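Cell wall binding protein cwp8 (Peptoclostridium difficile, PDB 5J6Q) probably anchors itself in the clostridial cell wall through CWB2 modules, as a protein associated with the S-layer. Local coordinates at residues Phe416-Gly426 against Lys462-Val473; Thr447-Glu456 against Ser474-Ile484. One frame throughout, in Å; residues are numbered along the deposited sequence.

In the fold
Both contacts belong to one CWB2 unit, built on a four-stranded parallel sheet whose order is 444-447, 418-423, 463-467, 491-493. Interaction 1 lies in the sheet and joins its two central strands; interaction 2 packs over one face of it, joining the helices 453-459 and 475-484, with the loop that follows strand 444-447. Their centres are about 9 Å apart. Along the chain the segments alternate, 416-426, 447-456, 462-473, 474-484, and strand 463-467 is followed, after the loop 468-474, by helix 475-484. Thr447 ties the two together through probable backbone hydrogen bonds to Val422 and Gly424. Sheet and helix layer are thus built as a single alpha/beta unit of the wall-anchoring module.

Interaction 1: residues Phe416-Gly426 against Lys462-Val473; sequences FKTAFVVGGNG and KELEIVGGENSV
Ala419 and Leu464 meet in the tightest part of this parallel strand pair, where Leu464 CD2 presses against Ala419 CB at 3.5 Å, closer than usual for two carbons. Strands 418-423 and 463-467 run in the same direction, 28° apart, in the usual staggered parallel pattern: Ala419 N bonds to Glu463 O and Glu465 N to Ala419 O, then Val421 N to Glu465 O at 2.8 Å and Val467 N to Val421 O. On the face of Ala419, Val421 CG1 meets Val473 CG1 at 4.0 Å; Val421 places that branch anti to its backbone N (chi1 160°). On the other face the Phe420 ring runs alongside the Glu465 side chain, with CE2 of the ring 3.6 Å from Glu465 CB and the ring and carboxylate planes only 14° apart.

The ends are looser. At one, Lys417 NZ makes a salt bridge with OE2 of the poorly ordered Glu463, and the bond from Glu463 N to Lys417 O is weak. Lys462, also poorly ordered, passes across the Phe416 ring while its ammonium bonds to Leu458 O. Strand 463-467 ends at Val467; the chain turns through 468-471 and comes back to Gly423 at Ser472 and Val473. Two waters bridge the backbones here: one accepts from Gly423 N and donates to Val467 O, a second accepts from Gly424 N and donates to Ser472 O. Nearby, Asn425 OD1 lies 3.0 Å from Ser472 OG.

In the sheet, strand 444-447 bonds to the far edge of 418-423, while Glu465 touches Glu491 and Leu493 of strand 491-493. Helices 453-459 and 475-484 cover the face of Ala419, Val421 and Leu464 through Leu459 and Leu481.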
loop_
_atom_site.group_PDB
_atom_site.type_symbol
_atom_site.label_atom_id
_atom_site.label_comp_id
_atom_site.label_asym_id
_atom_site.label_seq_id
_atom_site.Cartn_x
_atom_site.Cartn_y
_atom_site.Cartn_z
ATOM N N PHE A 416 -24.557 -20.372 -32.357
ATOM C CA PHE A 416 -23.197 -19.849 -32.490
ATOM C C PHE A 416 -22.634 -20.079 -33.871
ATOM O O PHE A 416 -22.860 -21.131 -34.456
ATOM C CB PHE A 416 -22.276 -20.505 -31.448
ATOM C CG PHE A 416 -22.186 -22.002 -31.607
ATOM C CD1 PHE A 416 -21.196 -22.574 -32.386
ATOM C CD2 PHE A 416 -23.088 -22.836 -30.973
ATOM C CE1 PHE A 416 -21.113 -23.950 -32.525
ATOM C CE2 PHE A 416 -23.001 -24.212 -31.112
ATOM C CZ PHE A 416 -22.015 -24.760 -31.887
ATOM N N LYS A 417 -21.884 -19.109 -34.382
ATOM C CA LYS A 417 -21.297 -19.215 -35.733
ATOM C C LYS A 417 -19.810 -19.582 -35.723
ATOM O O LYS A 417 -19.191 -19.735 -36.778
ATOM C CB LYS A 417 -21.470 -17.876 -36.475
ATOM C CG LYS A 417 -20.377 -16.858 -36.149
ATOM C CD LYS A 417 -19.881 -16.118 -37.383
ATOM C CE LYS A 417 -19.465 -17.068 -38.484
ATOM N NZ LYS A 417 -18.009 -16.986 -38.768
ATOM N N THR A 418 -19.230 -19.712 -34.537
ATOM C CA THR A 418 -17.820 -20.034 -34.423
ATOM C C THR A 418 -17.572 -21.165 -33.443
ATOM O O THR A 418 -18.326 -21.380 -32.476
ATOM C CB THR A 418 -17.041 -18.766 -34.003
ATOM O OG1 THR A 418 -15.850 -19.152 -33.335
ATOM C CG2 THR A 418 -17.831 -17.882 -33.050
ATOM N N ALA A 419 -16.512 -21.919 -33.725
ATOM C CA ALA A 419 -16.104 -22.994 -32.855
ATOM C C ALA A 419 -14.578 -23.156 -32.963
ATOM O O ALA A 419 -13.988 -22.853 -34.004
ATOM C CB ALA A 419 -16.816 -24.265 -33.214
ATOM N N PHE A 420 -13.953 -23.590 -31.875
ATOM C CA PHE A 420 -12.496 -23.692 -31.802
ATOM C C PHE A 420 -12.088 -25.106 -31.631
ATOM O O PHE A 420 -12.772 -25.817 -30.906
ATOM C CB PHE A 420 -11.965 -22.892 -30.575
ATOM C CG PHE A 420 -11.935 -21.441 -30.901
ATOM C CD1 PHE A 420 -12.891 -20.580 -30.388
ATOM C CD2 PHE A 420 -10.999 -20.934 -31.793
ATOM C CE1 PHE A 420 -12.911 -19.259 -30.767
ATOM C CE2 PHE A 420 -11.025 -19.596 -32.167
ATOM C CZ PHE A 420 -11.977 -18.775 -31.655
ATOM N N VAL A 421 -10.990 -25.525 -32.243
ATOM C CA VAL A 421 -10.536 -26.921 -32.080
ATOM C C VAL A 421 -9.159 -26.941 -31.579
ATOM O O VAL A 421 -8.298 -26.263 -32.116
ATOM C CB VAL A 421 -10.607 -27.747 -33.399
ATOM C CG1 VAL A 421 -9.690 -28.967 -33.311
ATOM C CG2 VAL A 421 -12.039 -28.196 -33.634
ATOM N N VAL A 422 -8.918 -27.741 -30.540
ATOM C CA VAL A 422 -7.601 -27.787 -29.873
ATOM C C VAL A 422 -7.306 -29.211 -29.549
ATOM O O VAL A 422 -8.248 -30.020 -29.520
ATOM C CB VAL A 422 -7.680 -26.879 -28.564
ATOM C CG1 VAL A 422 -8.280 -25.478 -28.906
ATOM C CG2 VAL A 422 -8.548 -27.546 -27.494
ATOM N N GLY A 423 -6.071 -29.541 -29.212
ATOM C CA GLY A 423 -5.731 -30.932 -28.907
ATOM C C GLY A 423 -5.827 -31.280 -27.437
ATOM O O GLY A 423 -5.702 -30.446 -26.543
ATOM N N GLY A 424 -6.064 -32.548 -27.162
ATOM C CA GLY A 424 -6.218 -32.991 -25.799
ATOM C C GLY A 424 -4.950 -32.759 -25.012
ATOM O O GLY A 424 -4.967 -32.787 -23.801
ATOM N N ASN A 425 -3.854 -32.536 -25.696
ATOM C CA ASN A 425 -2.609 -32.217 -24.977
ATOM C C ASN A 425 -2.240 -30.723 -25.173
ATOM O O ASN A 425 -1.117 -30.331 -24.861
ATOM C CB ASN A 425 -1.414 -33.085 -25.509
ATOM C CG ASN A 425 -1.062 -32.791 -26.977
ATOM O OD1 ASN A 425 -1.643 -31.877 -27.606
ATOM N ND2 ASN A 425 -0.098 -33.513 -27.610
ATOM N N GLY A 426 -3.158 -29.881 -25.695
ATOM C CA GLY A 426 -2.754 -28.509 -25.972
ATOM C C GLY A 426 -3.292 -27.467 -25.038
ATOM O O GLY A 426 -3.642 -26.368 -25.511
ATOM N N LYS A 462 -20.659 -24.744 -39.482
ATOM C CA LYS A 462 -20.154 -23.558 -38.796
ATOM C C LYS A 462 -18.695 -23.283 -39.172
ATOM O O LYS A 462 -18.002 -24.174 -39.661
ATOM C CB LYS A 462 -20.273 -23.731 -37.265
ATOM C CG LYS A 462 -21.239 -24.842 -36.843
ATOM C CD LYS A 462 -22.229 -24.353 -35.790
ATOM C CE LYS A 462 -23.461 -25.228 -35.728
ATOM N NZ LYS A 462 -23.741 -25.684 -34.336
ATOM N N GLU A 463 -18.237 -22.044 -38.963
ATOM C CA GLU A 463 -16.852 -21.658 -39.242
ATOM C C GLU A 463 -15.950 -22.044 -38.053
ATOM O O GLU A 463 -16.224 -21.671 -36.913
ATOM C CB GLU A 463 -16.768 -20.153 -39.515
ATOM C CG GLU A 463 -17.584 -19.750 -40.729
ATOM C CD GLU A 463 -17.224 -18.370 -41.237
ATOM O OE1 GLU A 463 -16.055 -17.957 -41.081
ATOM O OE2 GLU A 463 -18.114 -17.700 -41.787
ATOM N N LEU A 464 -14.867 -22.770 -38.342
ATOM C CA LEU A 464 -13.959 -23.305 -37.356
ATOM C C LEU A 464 -12.544 -22.699 -37.386
ATOM O O LEU A 464 -12.074 -22.199 -38.407
ATOM C CB LEU A 464 -13.895 -24.842 -37.590
ATOM C CG LEU A 464 -15.275 -25.519 -37.623
ATOM C CD1 LEU A 464 -15.253 -26.877 -38.358
ATOM C CD2 LEU A 464 -15.743 -25.691 -36.194
ATOM N N GLU A 465 -11.867 -22.743 -36.243
ATOM C CA GLU A 465 -10.497 -22.231 -36.123
ATOM C C GLU A 465 -9.734 -23.226 -35.265
ATOM O O GLU A 465 -10.280 -23.739 -34.288
ATOM C CB GLU A 465 -10.483 -20.818 -35.504
ATOM C CG GLU A 465 -9.089 -20.229 -35.341
ATOM C CD GLU A 465 -8.771 -19.110 -36.344
ATOM O OE1 GLU A 465 -7.769 -19.250 -37.060
ATOM O OE2 GLU A 465 -9.498 -18.099 -36.416
ATOM N N ILE A 466 -8.504 -23.539 -35.656
ATOM C CA ILE A 466 -7.683 -24.468 -34.891
ATOM C C ILE A 466 -6.624 -23.703 -34.100
ATOM O O ILE A 466 -6.058 -22.748 -34.639
ATOM C CB ILE A 466 -7.013 -25.471 -35.839
ATOM C CG1 ILE A 466 -8.057 -26.038 -36.829
ATOM C CG2 ILE A 466 -6.401 -26.583 -35.005
ATOM C CD1 ILE A 466 -7.531 -27.184 -37.706
ATOM N N VAL A 467 -6.356 -24.132 -32.853
ATOM C CA VAL A 467 -5.375 -23.484 -31.973
ATOM C C VAL A 467 -4.421 -24.589 -31.508
ATOM O O VAL A 467 -4.801 -25.462 -30.741
ATOM C CB VAL A 467 -6.036 -22.711 -30.774
ATOM C CG1 VAL A 467 -4.945 -22.049 -29.901
ATOM C CG2 VAL A 467 -6.972 -21.618 -31.286
ATOM N N GLY A 468 -3.169 -24.545 -31.977
ATOM C CA GLY A 468 -2.200 -25.582 -31.642
ATOM C C GLY A 468 -1.518 -26.009 -32.953
ATOM O O GLY A 468 -2.069 -25.828 -34.039
ATOM N N GLY A 469 -0.312 -26.532 -32.851
ATOM C CA GLY A 469 0.425 -27.002 -34.015
ATOM C C GLY A 469 -0.059 -28.382 -34.450
ATOM O O GLY A 469 -0.956 -28.970 -33.838
ATOM N N GLU A 470 0.549 -28.928 -35.526
ATOM C CA GLU A 470 0.088 -30.219 -36.055
ATOM C C GLU A 470 0.281 -31.391 -35.083
ATOM O O GLU A 470 -0.393 -32.411 -35.238
ATOM C CB GLU A 470 0.792 -30.541 -37.367
ATOM C CG GLU A 470 0.275 -29.709 -38.530
ATOM C CD GLU A 470 1.103 -29.921 -39.790
ATOM O OE1 GLU A 470 1.817 -28.982 -40.182
ATOM O OE2 GLU A 470 1.032 -31.032 -40.376
ATOM N N ASN A 471 1.176 -31.256 -34.105
ATOM C CA ASN A 471 1.375 -32.314 -33.125
ATOM C C ASN A 471 0.272 -32.322 -32.011
ATOM O O ASN A 471 0.259 -33.194 -31.143
ATOM C CB ASN A 471 2.792 -32.192 -32.546
ATOM C CG ASN A 471 3.840 -32.755 -33.502
ATOM O OD1 ASN A 471 4.994 -32.977 -33.127
ATOM N ND2 ASN A 471 3.516 -33.040 -34.765
ATOM N N SER A 472 -0.683 -31.353 -32.066
ATOM C CA SER A 472 -1.771 -31.267 -31.073
ATOM C C SER A 472 -3.036 -31.536 -31.794
ATOM O O SER A 472 -3.896 -32.259 -31.313
ATOM C CB SER A 472 -1.819 -29.873 -30.418
ATOM O OG SER A 472 -0.711 -29.736 -29.552
ATOM N N VAL A 473 -3.180 -30.885 -32.933
ATOM C CA VAL A 473 -4.312 -31.118 -33.779
ATOM C C VAL A 473 -3.702 -31.577 -35.076
ATOM O O VAL A 473 -3.136 -30.785 -35.854
ATOM C CB VAL A 473 -5.166 -29.843 -33.946
ATOM C CG1 VAL A 473 -6.250 -30.057 -34.990
ATOM C CG2 VAL A 473 -5.794 -29.477 -32.611
HETATM O O HOH W 1 -3.991 -27.293 -29.241
HETATM O O HOH W 2 -4.990 -34.249 -29.560
#

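Interaction 2: residues Thr447-Glu456 against Ser474-Ile484; sequences TGNELDANAE and SKEVEDKLVDI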
loop_
_atom_site.group_PDB
_atom_site.type_symbol
_atom_site.label_atom_id
_atom_site.label_comp_id
_atom_site.label_asym_id
_atom_site.label_seq_id
_atom_site.Cartn_x
_atom_site.Cartn_y
_atom_site.Cartn_z
ATOM N N THR A 447 -9.914 -32.527 -29.242
ATOM C CA THR A 447 -9.946 -33.755 -30.032
ATOM C C THR A 447 -8.646 -34.573 -29.921
ATOM O O THR A 447 -7.561 -34.043 -29.612
ATOM C CB THR A 447 -10.254 -33.389 -31.512
ATOM O OG1 THR A 447 -10.487 -34.609 -32.252
ATOM C CG2 THR A 447 -9.105 -32.605 -32.169
ATOM N N GLY A 448 -8.782 -35.888 -30.151
ATOM C CA GLY A 448 -7.651 -36.791 -30.101
ATOM C C GLY A 448 -7.111 -36.828 -31.504
ATOM O O GLY A 448 -7.379 -35.923 -32.288
ATOM N N ASN A 449 -6.368 -37.874 -31.831
ATOM C CA ASN A 449 -5.766 -38.001 -33.156
ATOM C C ASN A 449 -6.761 -37.933 -34.293
ATOM O O ASN A 449 -6.405 -37.513 -35.390
ATOM C CB ASN A 449 -4.981 -39.285 -33.225
ATOM C CG ASN A 449 -3.652 -39.064 -32.587
ATOM O OD1 ASN A 449 -3.222 -39.856 -31.739
ATOM N ND2 ASN A 449 -2.969 -37.965 -32.906
ATOM N N GLU A 450 -7.999 -38.333 -34.043
ATOM C CA GLU A 450 -9.034 -38.275 -35.067
ATOM C C GLU A 450 -10.351 -37.740 -34.495
ATOM O O GLU A 450 -10.783 -38.131 -33.410
ATOM C CB GLU A 450 -9.249 -39.657 -35.712
ATOM C CG GLU A 450 -9.708 -40.732 -34.745
ATOM C CD GLU A 450 -9.878 -42.079 -35.426
ATOM O OE1 GLU A 450 -11.009 -42.613 -35.411
ATOM O OE2 GLU A 450 -8.883 -42.598 -35.977
ATOM N N LEU A 451 -10.976 -36.835 -35.244
ATOM C CA LEU A 451 -12.241 -36.199 -34.893
ATOM C C LEU A 451 -13.388 -37.203 -34.749
ATOM O O LEU A 451 -13.631 -38.000 -35.652
ATOM C CB LEU A 451 -12.573 -35.182 -35.993
ATOM C CG LEU A 451 -13.687 -34.200 -35.664
ATOM C CD1 LEU A 451 -13.229 -33.212 -34.612
ATOM C CD2 LEU A 451 -14.070 -33.461 -36.927
ATOM N N ASP A 452 -14.080 -37.162 -33.603
ATOM C CA ASP A 452 -15.221 -38.018 -33.297
ATOM C C ASP A 452 -16.426 -37.609 -34.149
ATOM O O ASP A 452 -16.534 -36.446 -34.544
ATOM C CB ASP A 452 -15.569 -37.903 -31.802
ATOM C CG ASP A 452 -16.676 -38.838 -31.369
ATOM O OD1 ASP A 452 -17.842 -38.389 -31.310
ATOM O OD2 ASP A 452 -16.379 -40.019 -31.088
ATOM N N ALA A 453 -17.336 -38.553 -34.414
ATOM C CA ALA A 453 -18.511 -38.306 -35.245
ATOM C C ALA A 453 -19.379 -37.204 -34.674
ATOM O O ALA A 453 -19.852 -36.347 -35.418
ATOM C CB ALA A 453 -19.328 -39.581 -35.369
ATOM N N ASN A 454 -19.584 -37.214 -33.357
ATOM C CA ASN A 454 -20.417 -36.196 -32.719
ATOM C C ASN A 454 -19.761 -34.830 -32.803
ATOM O O ASN A 454 -20.462 -33.822 -32.869
ATOM C CB ASN A 454 -20.678 -36.564 -31.267
ATOM C CG ASN A 454 -21.514 -37.807 -31.149
ATOM O OD1 ASN A 454 -22.743 -37.748 -31.267
ATOM N ND2 ASN A 454 -20.925 -38.981 -30.943
ATOM N N ALA A 455 -18.421 -34.783 -32.807
ATOM C CA ALA A 455 -17.725 -33.506 -32.910
ATOM C C ALA A 455 -17.999 -32.905 -34.284
ATOM O O ALA A 455 -18.268 -31.713 -34.400
ATOM C CB ALA A 455 -16.231 -33.710 -32.716
ATOM N N GLU A 456 -17.943 -33.747 -35.320
ATOM C CA GLU A 456 -18.190 -33.339 -36.696
ATOM C C GLU A 456 -19.637 -32.874 -36.871
ATOM O O GLU A 456 -19.899 -31.952 -37.641
ATOM C CB GLU A 456 -17.900 -34.523 -37.631
ATOM C CG GLU A 456 -18.001 -34.166 -39.100
ATOM C CD GLU A 456 -17.479 -35.268 -40.002
ATOM O OE1 GLU A 456 -16.447 -35.883 -39.657
ATOM O OE2 GLU A 456 -18.104 -35.513 -41.055
ATOM N N SER A 474 -3.787 -32.862 -35.299
ATOM C CA SER A 474 -3.236 -33.481 -36.511
ATOM C C SER A 474 -3.764 -32.831 -37.783
ATOM O O SER A 474 -4.877 -32.294 -37.812
ATOM C CB SER A 474 -3.562 -34.973 -36.533
ATOM O OG SER A 474 -4.867 -35.195 -37.044
ATOM N N LYS A 475 -2.944 -32.883 -38.838
ATOM C CA LYS A 475 -3.256 -32.319 -40.151
ATOM C C LYS A 475 -4.391 -33.115 -40.785
ATOM O O LYS A 475 -5.012 -32.658 -41.727
ATOM C CB LYS A 475 -1.986 -32.334 -41.025
ATOM C CG LYS A 475 -2.178 -31.880 -42.464
ATOM C CD LYS A 475 -0.877 -32.100 -43.233
ATOM C CE LYS A 475 -0.914 -31.558 -44.641
ATOM N NZ LYS A 475 0.431 -31.668 -45.284
ATOM N N GLU A 476 -4.661 -34.302 -40.252
ATOM C CA GLU A 476 -5.757 -35.152 -40.723
ATOM C C GLU A 476 -7.091 -34.581 -40.203
ATOM O O GLU A 476 -8.068 -34.477 -40.955
ATOM C CB GLU A 476 -5.575 -36.600 -40.234
ATOM C CG GLU A 476 -4.218 -36.856 -39.596
ATOM C CD GLU A 476 -3.531 -38.078 -40.166
ATOM O OE1 GLU A 476 -3.394 -38.152 -41.404
ATOM O OE2 GLU A 476 -3.130 -38.956 -39.373
ATOM N N VAL A 477 -7.129 -34.215 -38.908
ATOM C CA VAL A 477 -8.313 -33.615 -38.288
ATOM C C VAL A 477 -8.616 -32.332 -39.033
ATOM O O VAL A 477 -9.764 -31.994 -39.298
ATOM C CB VAL A 477 -8.031 -33.350 -36.786
ATOM C CG1 VAL A 477 -9.155 -32.530 -36.163
ATOM C CG2 VAL A 477 -7.879 -34.675 -36.047
ATOM N N GLU A 478 -7.556 -31.619 -39.385
ATOM C CA GLU A 478 -7.658 -30.387 -40.147
ATOM C C GLU A 478 -8.378 -30.611 -41.475
ATOM O O GLU A 478 -9.294 -29.866 -41.818
ATOM C CB GLU A 478 -6.264 -29.861 -40.433
ATOM C CG GLU A 478 -6.294 -28.460 -40.984
ATOM C CD GLU A 478 -4.942 -28.020 -41.440
ATOM O OE1 GLU A 478 -3.940 -28.650 -40.995
ATOM O OE2 GLU A 478 -4.879 -27.044 -42.230
ATOM N N ASP A 479 -7.961 -31.643 -42.223
ATOM C CA ASP A 479 -8.585 -31.942 -43.506
ATOM C C ASP A 479 -10.083 -32.188 -43.341
ATOM O O ASP A 479 -10.865 -31.676 -44.138
ATOM C CB ASP A 479 -7.904 -33.154 -44.140
ATOM C CG ASP A 479 -6.500 -32.837 -44.613
ATOM O OD1 ASP A 479 -6.256 -31.680 -45.029
ATOM O OD2 ASP A 479 -5.650 -33.735 -44.569
ATOM N N LYS A 480 -10.482 -32.956 -42.307
ATOM C CA LYS A 480 -11.897 -33.223 -42.042
ATOM C C LYS A 480 -12.674 -31.944 -41.660
ATOM O O LYS A 480 -13.876 -31.855 -41.910
ATOM C CB LYS A 480 -12.023 -34.244 -40.902
ATOM N N LEU A 481 -11.989 -30.959 -41.061
ATOM C CA LEU A 481 -12.602 -29.705 -40.630
ATOM C C LEU A 481 -12.896 -28.823 -41.826
ATOM O O LEU A 481 -13.992 -28.281 -41.927
ATOM C CB LEU A 481 -11.670 -28.967 -39.662
ATOM C CG LEU A 481 -12.100 -29.028 -38.204
ATOM C CD1 LEU A 481 -12.111 -30.460 -37.715
ATOM C CD2 LEU A 481 -11.139 -28.215 -37.373
ATOM N N VAL A 482 -11.917 -28.675 -42.729
ATOM C CA VAL A 482 -12.091 -27.877 -43.939
ATOM C C VAL A 482 -13.294 -28.422 -44.715
ATOM O O VAL A 482 -14.020 -27.665 -45.357
ATOM C CB VAL A 482 -10.791 -27.942 -44.776
ATOM C CG1 VAL A 482 -10.934 -27.125 -46.053
ATOM C CG2 VAL A 482 -9.612 -27.432 -43.954
ATOM N N ASP A 483 -13.497 -29.745 -44.639
ATOM C CA ASP A 483 -14.611 -30.432 -45.288
ATOM C C ASP A 483 -15.969 -30.011 -44.691
ATOM O O ASP A 483 -16.881 -29.674 -45.443
ATOM C CB ASP A 483 -14.431 -31.953 -45.136
ATOM C CG ASP A 483 -15.403 -32.765 -45.967
ATOM O OD1 ASP A 483 -15.072 -33.074 -47.131
ATOM O OD2 ASP A 483 -16.490 -33.098 -45.450
ATOM N N ILE A 484 -16.102 -30.026 -43.350
ATOM C CA ILE A 484 -17.357 -29.664 -42.694
ATOM C C ILE A 484 -17.484 -28.160 -42.433
ATOM O O ILE A 484 -18.509 -27.716 -41.921
ATOM C CB ILE A 484 -17.476 -30.472 -41.381
ATOM C CG1 ILE A 484 -16.321 -30.130 -40.421
ATOM C CG2 ILE A 484 -17.477 -31.958 -41.710
ATOM C CD1 ILE A 484 -16.447 -30.819 -39.066
#
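Leu451, in the loop leading into helix 453-459, meets Val477 of helix 475-484 over one face of a parallel beta sheet, in the alpha/beta fold of this CWB2 unit. Apolar contacts carry most of it. Leu451 CG stands anti to the backbone N (chi1 -167°), and its CD2 methyl reaches Leu481 CD1 at 3.7 Å, the two side chains lying crosswise; the same methyl meets Ile484 CD1 tip to tip. Val477 splits its branches: CG1 meets Thr447 CG2 end on, while CG2 lies against the backbone of Asn449 to Leu451. Farther along the helix, Ile484 CG2 packs obliquely on the aliphatic part of Glu456, 3.5 Å from its CG. Leu481 and Ile484 also touch Leu464 of the strand beneath.

Polar contacts hold the helix starts. Asp452 is the N-cap of helix 453-459: its OD1 accepts from Asn454 ND2 on the syn lone pair and from Asn454 N above the carboxylate plane. Ser474 is the N-cap of helix 475-484, its OG accepting from Val477 N at 3.1 Å and weakly from Glu476 N. That same hydroxyl donates across the contact to Asn449 O at 3.2 Å, tilted 24° from the carbonyl plane.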